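PDB 3CB3: mandelate racemase/muconate lactonizing enzyme from Polaromonas sp., which binds L-glucaric acid beside a magnesium ion in an enolase-superfamily fold and probably acts on acid sugars by abstracting a proton next to a carboxylate. Local coordinates for residues G179-K184 with V208-D213; L235-E240 with Y284-A289; L242-H247 with G264-S269. All coordinates share one frame; numbering follows the deposited sequence.

Interaction 1 (G179-K184 with V208-D213); sequences GGIKLK and VPLMVD. With MG (magnesium ion), chain E; LGT (L-glucaric acid), chain G.
D213, the residue most covered in this pairing, lies across from K184 and beside K182 where two parallel strands, 181-184 and 210-213, run side by side to the metal site. Its OD2 binds the magnesium ion at 2.1 Å, while OD1 is fixed by the backbone N of N215. The side chains of K182 and D213 run at a slant to each other, with K182 CE 3.8 Å from D213 OD2. In K182, CG stands anti to the backbone N (chi1 -171°) and the chain bends at chi3 (74°), which brings NZ 2.9 Å from O1A of L-glucaric acid, a carboxylate oxygen that also binds the metal. NZ also makes salt bridges to E239 and E335; an alanine here would probably leave O1A without this donor and E239 and E335 without their shared basic partner. K184 NZ donates to O6A at the far end of the ligand, 2.9 Å away.

M211 is the centre of the backbone pairing. Its N donates to I181 O at 2.9 Å, and its O accepts L183 N at 2.7 Å with a nearly straight N-H...O angle of 167°. M211 CB rests 4.0 Å from K182 CG, on the sheet face that carries K182, K184 and D213. I181, L183, L210 and V212 occupy the other face. There L183 and L210 meet V200 on helix 190-204, the crossover of this beta-alpha-beta unit, while helix 163-175 packs on I181 and L183, and backbone bonds join strand 210-213 to V236, W237 and E239.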
loop_
_atom_site.group_PDB
_atom_site.type_symbol
_atom_site.label_atom_id
_atom_site.label_comp_id
_atom_site.label_asym_id
_atom_site.label_seq_id
_atom_site.Cartn_x
_atom_site.Cartn_y
_atom_site.Cartn_z
ATOM N N GLY A 179 29.453 -14.161 9.464
ATOM C CA GLY A 179 29.231 -14.418 10.878
ATOM C C GLY A 179 28.083 -15.320 11.290
ATOM O O GLY A 179 27.866 -15.549 12.483
ATOM N N GLY A 180 27.344 -15.837 10.318
ATOM C CA GLY A 180 26.228 -16.709 10.636
ATOM C C GLY A 180 25.635 -17.280 9.367
ATOM O O GLY A 180 25.945 -16.814 8.269
ATOM N N ILE A 181 24.785 -18.291 9.514
ATOM C CA ILE A 181 24.153 -18.923 8.365
ATOM C C ILE A 181 22.643 -19.035 8.581
ATOM O O ILE A 181 22.197 -19.466 9.642
ATOM C CB ILE A 181 24.706 -20.357 8.138
ATOM C CG1 ILE A 181 26.227 -20.315 7.930
ATOM C CG2 ILE A 181 24.022 -20.985 6.932
ATOM C CD1 ILE A 181 26.675 -19.629 6.637
ATOM N N LYS A 182 21.865 -18.627 7.583
ATOM C CA LYS A 182 20.406 -18.740 7.671
ATOM C C LYS A 182 19.987 -19.871 6.736
ATOM O O LYS A 182 20.326 -19.871 5.547
ATOM C CB LYS A 182 19.708 -17.443 7.252
ATOM C CG LYS A 182 18.207 -17.460 7.552
ATOM C CD LYS A 182 17.584 -16.061 7.538
ATOM C CE LYS A 182 17.433 -15.519 6.127
ATOM N NZ LYS A 182 16.984 -14.091 6.163
ATOM N N LEU A 183 19.253 -20.829 7.282
ATOM C CA LEU A 183 18.807 -21.988 6.508
ATOM C C LEU A 183 17.309 -21.944 6.238
ATOM O O LEU A 183 16.511 -21.664 7.133
ATOM C CB LEU A 183 19.129 -23.270 7.269
ATOM C CG LEU A 183 20.591 -23.461 7.688
ATOM C CD1 LEU A 183 20.670 -24.563 8.740
ATOM C CD2 LEU A 183 21.449 -23.782 6.465
ATOM N N LYS A 184 16.931 -22.232 5.000
ATOM C CA LYS A 184 15.527 -22.239 4.659
ATOM C C LYS A 184 14.873 -23.528 5.141
ATOM O O LYS A 184 15.432 -24.617 4.998
ATOM C CB LYS A 184 15.354 -22.071 3.148
ATOM C CG LYS A 184 15.644 -20.657 2.680
ATOM C CD LYS A 184 15.529 -20.522 1.183
ATOM C CE LYS A 184 15.624 -19.064 0.780
ATOM N NZ LYS A 184 14.546 -18.252 1.413
ATOM N N VAL A 208 29.195 -21.511 15.332
ATOM C CA VAL A 208 28.626 -20.746 14.224
ATOM C C VAL A 208 27.129 -20.488 14.416
ATOM O O VAL A 208 26.322 -21.419 14.450
ATOM C CB VAL A 208 28.851 -21.449 12.871
ATOM C CG1 VAL A 208 28.257 -20.606 11.738
ATOM C CG2 VAL A 208 30.341 -21.660 12.642
ATOM N N PRO A 209 26.745 -19.209 14.548
ATOM C CA PRO A 209 25.329 -18.867 14.737
ATOM C C PRO A 209 24.497 -19.358 13.558
ATOM O O PRO A 209 24.925 -19.260 12.411
ATOM C CB PRO A 209 25.342 -17.336 14.817
ATOM C CG PRO A 209 26.760 -17.020 15.302
ATOM C CD PRO A 209 27.572 -17.993 14.473
ATOM N N LEU A 210 23.312 -19.879 13.851
ATOM C CA LEU A 210 22.408 -20.366 12.819
ATOM C C LEU A 210 21.010 -19.797 13.010
ATOM O O LEU A 210 20.537 -19.647 14.138
ATOM C CB LEU A 210 22.302 -21.894 12.860
ATOM C CG LEU A 210 23.521 -22.723 12.479
ATOM C CD1 LEU A 210 23.194 -24.210 12.669
ATOM C CD2 LEU A 210 23.898 -22.433 11.030
ATOM N N MET A 211 20.358 -19.494 11.896
ATOM C CA MET A 211 18.988 -18.989 11.907
ATOM C C MET A 211 18.236 -19.783 10.841
ATOM O O MET A 211 18.859 -20.372 9.957
ATOM C CB MET A 211 18.943 -17.501 11.532
ATOM C CG MET A 211 19.853 -16.611 12.342
ATOM S SD MET A 211 21.494 -16.431 11.594
ATOM C CE MET A 211 21.743 -14.628 11.867
ATOM N N VAL A 212 16.911 -19.817 10.930
ATOM C CA VAL A 212 16.119 -20.511 9.918
ATOM C C VAL A 212 15.044 -19.557 9.417
ATOM O O VAL A 212 14.586 -18.668 10.157
ATOM C CB VAL A 212 15.425 -21.787 10.466
ATOM C CG1 VAL A 212 16.466 -22.770 10.994
ATOM C CG2 VAL A 212 14.415 -21.414 11.539
ATOM N N ASP A 213 14.667 -19.729 8.155
ATOM C CA ASP A 213 13.629 -18.909 7.539
ATOM C C ASP A 213 12.572 -19.873 6.979
ATOM O O ASP A 213 12.866 -20.675 6.095
ATOM C CB ASP A 213 14.212 -18.074 6.405
ATOM C CG ASP A 213 13.267 -16.976 5.940
ATOM O OD1 ASP A 213 12.029 -17.149 6.051
ATOM O OD2 ASP A 213 13.766 -15.940 5.447
HETATM MG MG MG E . 13.106 -14.013 4.963
HETATM O O1A LGT G . 14.928 -13.276 4.351
HETATM C C1 LGT G . 15.110 -13.293 3.117
HETATM O O1B LGT G . 16.035 -12.685 2.525
HETATM C C2 LGT G . 14.131 -14.127 2.232
HETATM O O2 LGT G . 12.860 -14.255 2.901
HETATM C C3 LGT G . 13.928 -13.501 0.838
HETATM O O3 LGT G . 13.424 -12.180 1.010
HETATM C C4 LGT G . 12.952 -14.289 -0.105
HETATM O O4 LGT G . 11.762 -13.532 -0.376
HETATM C C5 LGT G . 13.550 -14.697 -1.477
HETATM O O5 LGT G . 14.026 -13.526 -2.162
HETATM C C6 LGT G . 14.700 -15.719 -1.323
HETATM O O6A LGT G . 14.356 -16.905 -1.104
HETATM O O6B LGT G . 15.883 -15.320 -1.412
HETATM O O HOH W 1 15.270 -17.009 3.412
HETATM O O HOH W 2 11.452 -14.978 5.472
#

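Interaction 2 (L235-E240 with Y284-A289); sequences LVWIEE and YLMPDA. With MG (magnesium ion), chain E.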
loop_
_atom_site.group_PDB
_atom_site.type_symbol
_atom_site.label_atom_id
_atom_site.label_comp_id
_atom_site.label_asym_id
_atom_site.label_seq_id
_atom_site.Cartn_x
_atom_site.Cartn_y
_atom_site.Cartn_z
ATOM N N LEU A 235 18.844 -21.371 18.106
ATOM C CA LEU A 235 19.012 -20.616 16.873
ATOM C C LEU A 235 18.982 -19.126 17.230
ATOM O O LEU A 235 18.448 -18.752 18.275
ATOM C CB LEU A 235 17.869 -20.940 15.904
ATOM C CG LEU A 235 17.736 -22.406 15.460
ATOM C CD1 LEU A 235 16.410 -22.609 14.728
ATOM C CD2 LEU A 235 18.907 -22.773 14.562
ATOM N N VAL A 236 19.570 -18.284 16.383
ATOM C CA VAL A 236 19.543 -16.844 16.636
ATOM C C VAL A 236 18.068 -16.426 16.495
ATOM O O VAL A 236 17.555 -15.632 17.285
ATOM C CB VAL A 236 20.414 -16.064 15.627
ATOM C CG1 VAL A 236 20.357 -14.567 15.937
ATOM C CG2 VAL A 236 21.855 -16.564 15.687
ATOM N N TRP A 237 17.389 -16.980 15.494
ATOM C CA TRP A 237 15.964 -16.706 15.304
ATOM C C TRP A 237 15.277 -17.635 14.313
ATOM O O TRP A 237 15.920 -18.283 13.493
ATOM C CB TRP A 237 15.732 -15.250 14.863
ATOM C CG TRP A 237 16.180 -14.917 13.455
ATOM C CD1 TRP A 237 15.727 -15.468 12.294
ATOM C CD2 TRP A 237 17.140 -13.920 13.072
ATOM N NE1 TRP A 237 16.341 -14.880 11.212
ATOM C CE2 TRP A 237 17.213 -13.926 11.660
ATOM C CE3 TRP A 237 17.943 -13.024 13.785
ATOM C CZ2 TRP A 237 18.058 -13.068 10.946
ATOM C CZ3 TRP A 237 18.786 -12.169 13.074
ATOM C CH2 TRP A 237 18.835 -12.199 11.669
ATOM N N ILE A 238 13.953 -17.686 14.415
ATOM C CA ILE A 238 13.106 -18.457 13.518
ATOM C C ILE A 238 12.327 -17.344 12.817
ATOM O O ILE A 238 11.529 -16.649 13.446
ATOM C CB ILE A 238 12.133 -19.372 14.288
ATOM C CG1 ILE A 238 12.907 -20.485 14.996
ATOM C CG2 ILE A 238 11.107 -19.973 13.327
ATOM C CD1 ILE A 238 12.063 -21.302 15.951
ATOM N N GLU A 239 12.590 -17.183 11.522
ATOM C CA GLU A 239 11.999 -16.140 10.696
ATOM C C GLU A 239 10.739 -16.522 9.911
ATOM O O GLU A 239 10.646 -17.616 9.342
ATOM C CB GLU A 239 13.064 -15.641 9.725
ATOM C CG GLU A 239 12.641 -14.550 8.791
ATOM C CD GLU A 239 13.791 -14.073 7.941
ATOM O OE1 GLU A 239 14.951 -14.226 8.382
ATOM O OE2 GLU A 239 13.546 -13.527 6.846
ATOM N N GLU A 240 9.791 -15.591 9.883
ATOM C CA GLU A 240 8.523 -15.750 9.176
ATOM C C GLU A 240 7.906 -17.138 9.283
ATOM O O GLU A 240 7.655 -17.794 8.271
ATOM C CB GLU A 240 8.693 -15.391 7.693
ATOM C CG GLU A 240 8.887 -13.900 7.422
ATOM C CD GLU A 240 8.293 -13.466 6.087
ATOM O OE1 GLU A 240 8.871 -13.797 5.021
ATOM O OE2 GLU A 240 7.231 -12.796 6.107
ATOM N N TYR A 284 12.818 -9.857 16.776
ATOM C CA TYR A 284 13.669 -9.205 15.786
ATOM C C TYR A 284 12.752 -8.630 14.715
ATOM O O TYR A 284 12.006 -9.368 14.076
ATOM C CB TYR A 284 14.610 -10.204 15.119
ATOM C CG TYR A 284 15.878 -10.471 15.884
ATOM C CD1 TYR A 284 16.977 -9.621 15.761
ATOM C CD2 TYR A 284 15.984 -11.573 16.725
ATOM C CE1 TYR A 284 18.157 -9.871 16.456
ATOM C CE2 TYR A 284 17.154 -11.829 17.425
ATOM C CZ TYR A 284 18.236 -10.974 17.281
ATOM O OH TYR A 284 19.404 -11.248 17.942
ATOM N N LEU A 285 12.798 -7.318 14.527
ATOM C CA LEU A 285 11.979 -6.671 13.515
ATOM C C LEU A 285 12.833 -6.634 12.267
ATOM O O LEU A 285 14.024 -6.289 12.332
ATOM C CB LEU A 285 11.622 -5.243 13.945
ATOM C CG LEU A 285 10.461 -4.631 13.161
ATOM C CD1 LEU A 285 9.174 -5.370 13.532
ATOM C CD2 LEU A 285 10.332 -3.147 13.485
ATOM N N MET A 286 12.240 -6.971 11.128
ATOM C CA MET A 286 12.991 -6.992 9.882
ATOM C C MET A 286 12.478 -6.042 8.813
ATOM O O MET A 286 12.016 -6.463 7.750
ATOM C CB MET A 286 13.033 -8.417 9.328
ATOM C CG MET A 286 13.591 -9.437 10.305
ATOM S SD MET A 286 13.721 -11.068 9.531
ATOM C CE MET A 286 15.361 -10.916 8.712
ATOM N N PRO A 287 12.558 -4.733 9.079
ATOM C CA PRO A 287 12.096 -3.746 8.108
ATOM C C PRO A 287 13.019 -3.684 6.893
ATOM O O PRO A 287 14.220 -3.963 6.985
ATOM C CB PRO A 287 12.109 -2.450 8.910
ATOM C CG PRO A 287 13.252 -2.672 9.859
ATOM C CD PRO A 287 12.999 -4.077 10.323
ATOM N N ASP A 288 12.436 -3.323 5.758
ATOM C CA ASP A 288 13.156 -3.179 4.497
ATOM C C ASP A 288 12.955 -1.705 4.098
ATOM O O ASP A 288 11.871 -1.325 3.650
ATOM C CB ASP A 288 12.538 -4.115 3.452
ATOM C CG ASP A 288 13.313 -4.132 2.148
ATOM O OD1 ASP A 288 13.544 -3.045 1.578
ATOM O OD2 ASP A 288 13.688 -5.236 1.693
ATOM N N ALA A 289 13.983 -0.876 4.275
ATOM C CA ALA A 289 13.863 0.552 3.970
ATOM C C ALA A 289 13.184 0.815 2.622
ATOM O O ALA A 289 12.195 1.552 2.553
ATOM C CB ALA A 289 15.226 1.223 4.030
HETATM MG MG MG E . 13.106 -14.013 4.963
HETATM O O HOH W 2 11.452 -14.978 5.472
#
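W237, just ahead of I238 and E239 on strand 238-239, and Y284, on strand 284-285, meet inside an enolase-type beta/alpha barrel, their two strands separated in the sheet by strand 261-263. Their aromatic contact is T-shaped: the edge of the indole faces the phenol ring, with the six-membered ring centroids of W237 and Y284 4.9 Å apart and the planes at 54°. W237 CE3 lies over the centre of the Y284 ring, 3.7 Å above its plane. The indole reaches that point with CG lying between its own N and carbonyl carbon (chi1 70°).

Apolar contacts flank the rings. V236 CG1 comes within 4.4 Å of Y284 CZ, and the methyl CE of M286 sits 4.1 Å from W237 CZ2. M286 is also a Met-aromatic partner of the same indole: its SD is 5.3 Å from the centroid of the W237 five-membered ring, approaching obliquely. The M286 side chain runs at about a right angle to that of E239, and the bend at its last torsion puts M286 CE 3.4 Å from E239 OE1.

The polar ends belong to the 235-240 side. E239 OE2 binds the magnesium ion at 2.0 Å, and OE1 has K182 as its salt-bridge partner. Within the segment, W237 NE1 also donates to the anti lone pair of E239 OE1 over 3.2 Å, bent to 138° at the hydrogen, with the acceptor lying out of the indole plane.

Interaction 3 (L242-H247 with G264-S269); sequences LDAYDH and GEMLTS. With MG (magnesium ion), chain E; LGT (L-glucaric acid), chain G.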
loop_
_atom_site.group_PDB
_atom_site.type_symbol
_atom_site.label_atom_id
_atom_site.label_comp_id
_atom_site.label_asym_id
_atom_site.label_seq_id
_atom_site.Cartn_x
_atom_site.Cartn_y
_atom_site.Cartn_z
ATOM N N LEU A 242 4.987 -17.728 10.169
ATOM C CA LEU A 242 3.593 -17.547 9.749
ATOM C C LEU A 242 3.397 -16.473 8.686
ATOM O O LEU A 242 4.342 -15.784 8.290
ATOM C CB LEU A 242 2.731 -17.176 10.964
ATOM C CG LEU A 242 2.778 -18.155 12.138
ATOM C CD1 LEU A 242 2.094 -17.550 13.356
ATOM C CD2 LEU A 242 2.121 -19.465 11.724
ATOM N N ASP A 243 2.149 -16.340 8.236
ATOM C CA ASP A 243 1.781 -15.332 7.248
ATOM C C ASP A 243 2.238 -14.000 7.829
ATOM O O ASP A 243 2.057 -13.750 9.017
ATOM C CB ASP A 243 0.262 -15.309 7.059
ATOM C CG ASP A 243 -0.183 -14.261 6.057
ATOM O OD1 ASP A 243 -0.292 -14.589 4.854
ATOM O OD2 ASP A 243 -0.403 -13.106 6.471
ATOM N N ALA A 244 2.826 -13.157 6.988
ATOM C CA ALA A 244 3.345 -11.848 7.400
ATOM C C ALA A 244 2.370 -10.959 8.172
ATOM O O ALA A 244 2.790 -10.069 8.911
ATOM C CB ALA A 244 3.859 -11.095 6.168
ATOM N N TYR A 245 1.072 -11.192 8.005
ATOM C CA TYR A 245 0.076 -10.376 8.682
ATOM C C TYR A 245 -0.600 -11.047 9.878
ATOM O O TYR A 245 -1.515 -10.479 10.475
ATOM C CB TYR A 245 -0.964 -9.905 7.661
ATOM C CG TYR A 245 -0.389 -8.910 6.679
ATOM C CD1 TYR A 245 -0.241 -7.566 7.031
ATOM C CD2 TYR A 245 0.083 -9.318 5.429
ATOM C CE1 TYR A 245 0.367 -6.653 6.167
ATOM C CE2 TYR A 245 0.700 -8.407 4.556
ATOM C CZ TYR A 245 0.838 -7.079 4.938
ATOM O OH TYR A 245 1.458 -6.172 4.107
ATOM N N ASP A 246 -0.154 -12.246 10.243
ATOM C CA ASP A 246 -0.751 -12.921 11.394
ATOM C C ASP A 246 -0.032 -12.490 12.676
ATOM O O ASP A 246 0.688 -13.275 13.306
ATOM C CB ASP A 246 -0.678 -14.444 11.246
ATOM C CG ASP A 246 -1.429 -15.158 12.348
ATOM O OD1 ASP A 246 -1.961 -14.455 13.237
ATOM O OD2 ASP A 246 -1.493 -16.408 12.333
ATOM N N HIS A 247 -0.249 -11.234 13.054
ATOM C CA HIS A 247 0.370 -10.645 14.233
ATOM C C HIS A 247 0.056 -11.380 15.521
ATOM O O HIS A 247 0.935 -11.577 16.354
ATOM C CB HIS A 247 -0.064 -9.183 14.335
ATOM C CG HIS A 247 0.296 -8.378 13.127
ATOM N ND1 HIS A 247 -0.470 -7.330 12.670
ATOM C CD2 HIS A 247 1.341 -8.481 12.274
ATOM C CE1 HIS A 247 0.088 -6.821 11.586
ATOM N NE2 HIS A 247 1.190 -7.502 11.325
ATOM N N GLY A 264 8.768 -9.292 9.259
ATOM C CA GLY A 264 8.569 -7.909 8.867
ATOM C C GLY A 264 9.003 -7.569 7.453
ATOM O O GLY A 264 8.580 -6.554 6.916
ATOM N N GLU A 265 9.831 -8.415 6.841
ATOM C CA GLU A 265 10.325 -8.149 5.489
ATOM C C GLU A 265 9.243 -7.832 4.456
ATOM O O GLU A 265 9.490 -7.078 3.517
ATOM C CB GLU A 265 11.167 -9.330 4.980
ATOM C CG GLU A 265 10.356 -10.538 4.497
ATOM C CD GLU A 265 11.243 -11.718 4.122
ATOM O OE1 GLU A 265 12.022 -12.166 4.988
ATOM O OE2 GLU A 265 11.166 -12.191 2.966
ATOM N N MET A 266 8.052 -8.407 4.615
ATOM C CA MET A 266 6.966 -8.163 3.659
ATOM C C MET A 266 6.160 -6.879 3.896
ATOM O O MET A 266 5.434 -6.433 3.010
ATOM C CB MET A 266 5.998 -9.356 3.647
ATOM C CG MET A 266 6.655 -10.679 3.310
ATOM S SD MET A 266 7.615 -10.578 1.787
ATOM C CE MET A 266 6.303 -10.325 0.581
ATOM N N LEU A 267 6.284 -6.288 5.080
ATOM C CA LEU A 267 5.530 -5.077 5.407
ATOM C C LEU A 267 5.981 -3.879 4.577
ATOM O O LEU A 267 7.165 -3.728 4.291
ATOM C CB LEU A 267 5.643 -4.791 6.906
ATOM C CG LEU A 267 5.228 -5.997 7.759
ATOM C CD1 LEU A 267 5.260 -5.621 9.229
ATOM C CD2 LEU A 267 3.826 -6.467 7.370
ATOM N N THR A 268 5.033 -3.022 4.197
ATOM C CA THR A 268 5.353 -1.878 3.349
ATOM C C THR A 268 5.075 -0.479 3.911
ATOM O O THR A 268 4.866 0.467 3.147
ATOM C CB THR A 268 4.625 -1.999 1.989
ATOM O OG1 THR A 268 3.213 -1.880 2.197
ATOM C CG2 THR A 268 4.912 -3.367 1.342
ATOM N N SER A 269 5.069 -0.337 5.230
ATOM C CA SER A 269 4.839 0.970 5.830
ATOM C C SER A 269 5.156 0.949 7.309
ATOM O O SER A 269 5.192 -0.110 7.933
ATOM C CB SER A 269 3.384 1.419 5.648
ATOM O OG SER A 269 2.526 0.693 6.508
HETATM MG MG MG E . 13.106 -14.013 4.963
HETATM O O1A LGT G . 14.928 -13.276 4.351
HETATM C C1 LGT G . 15.110 -13.293 3.117
HETATM O O1B LGT G . 16.035 -12.685 2.525
HETATM C C2 LGT G . 14.131 -14.127 2.232
HETATM O O2 LGT G . 12.860 -14.255 2.901
HETATM C C3 LGT G . 13.928 -13.501 0.838
HETATM O O3 LGT G . 13.424 -12.180 1.010
HETATM C C4 LGT G . 12.952 -14.289 -0.105
HETATM O O4 LGT G . 11.762 -13.532 -0.376
HETATM C C5 LGT G . 13.550 -14.697 -1.477
HETATM O O5 LGT G . 14.026 -13.526 -2.162
HETATM C C6 LGT G . 14.700 -15.719 -1.323
HETATM O O6A LGT G . 14.356 -16.905 -1.104
HETATM O O6B LGT G . 15.883 -15.320 -1.412
HETATM O O HOH W 2 11.452 -14.978 5.472
#
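Y245 and L267 lie alongside one another, pointing opposite ways, where two loops of the enolase-type beta/alpha barrel meet, one following strand 238-239 and the other strand 261-263, neighbours in the sheet. L267 CD2 does the touching: it approaches the Y245 ring obliquely, 3.7 Å from Y245 CE1 and a little farther from CZ. The phenol is held at its far end by E272, which bonds to OH, and R111 of the second subunit packs on it.

A second apolar contact joins A244 and M266, both directed at each other from CA; A244 CB and M266 CB are 3.7 Å apart. The bend at chi2 of M266 carries SD away from A244, and a second bend at chi3 turns CE.

Each loop is shaped by its own bonds. D243 OD2 accepts from Y245 N at 2.9 Å, an Asx turn that fixes the backbone from which the tyrosine springs, and a type I turn runs from G264 to L267. Within that second turn E265 points away from the other loop, and its carboxylate reaches the active site. There E265 OE1 binds the magnesium ion at 2.1 Å, and OE2 accepts a hydrogen bond from O3 of L-glucaric acid at 3.0 Å.

How the interactions relate
All three interactions belong to the barrel domain. Interaction 1 is complete before interaction 2 begins, whereas both segments of interaction 3 fall between those of interaction 2. Interactions 1 and 2 have centres about 11 Å apart and reach neighbouring strands, 210-213 and 238-239; interaction 3, in the loops that follow strands 238-239 and 261-263, is centred about 11 Å from interaction 2 and about 20 Å from interaction 1. Each supplies one magnesium ligand: D213, E239 and E265. Three carboxylates carried at the ends of successive strands thus converge on one ion, the arrangement known from the enolase superfamily, and that ion in turn binds the ligand through a carboxylate oxygen and a hydroxyl.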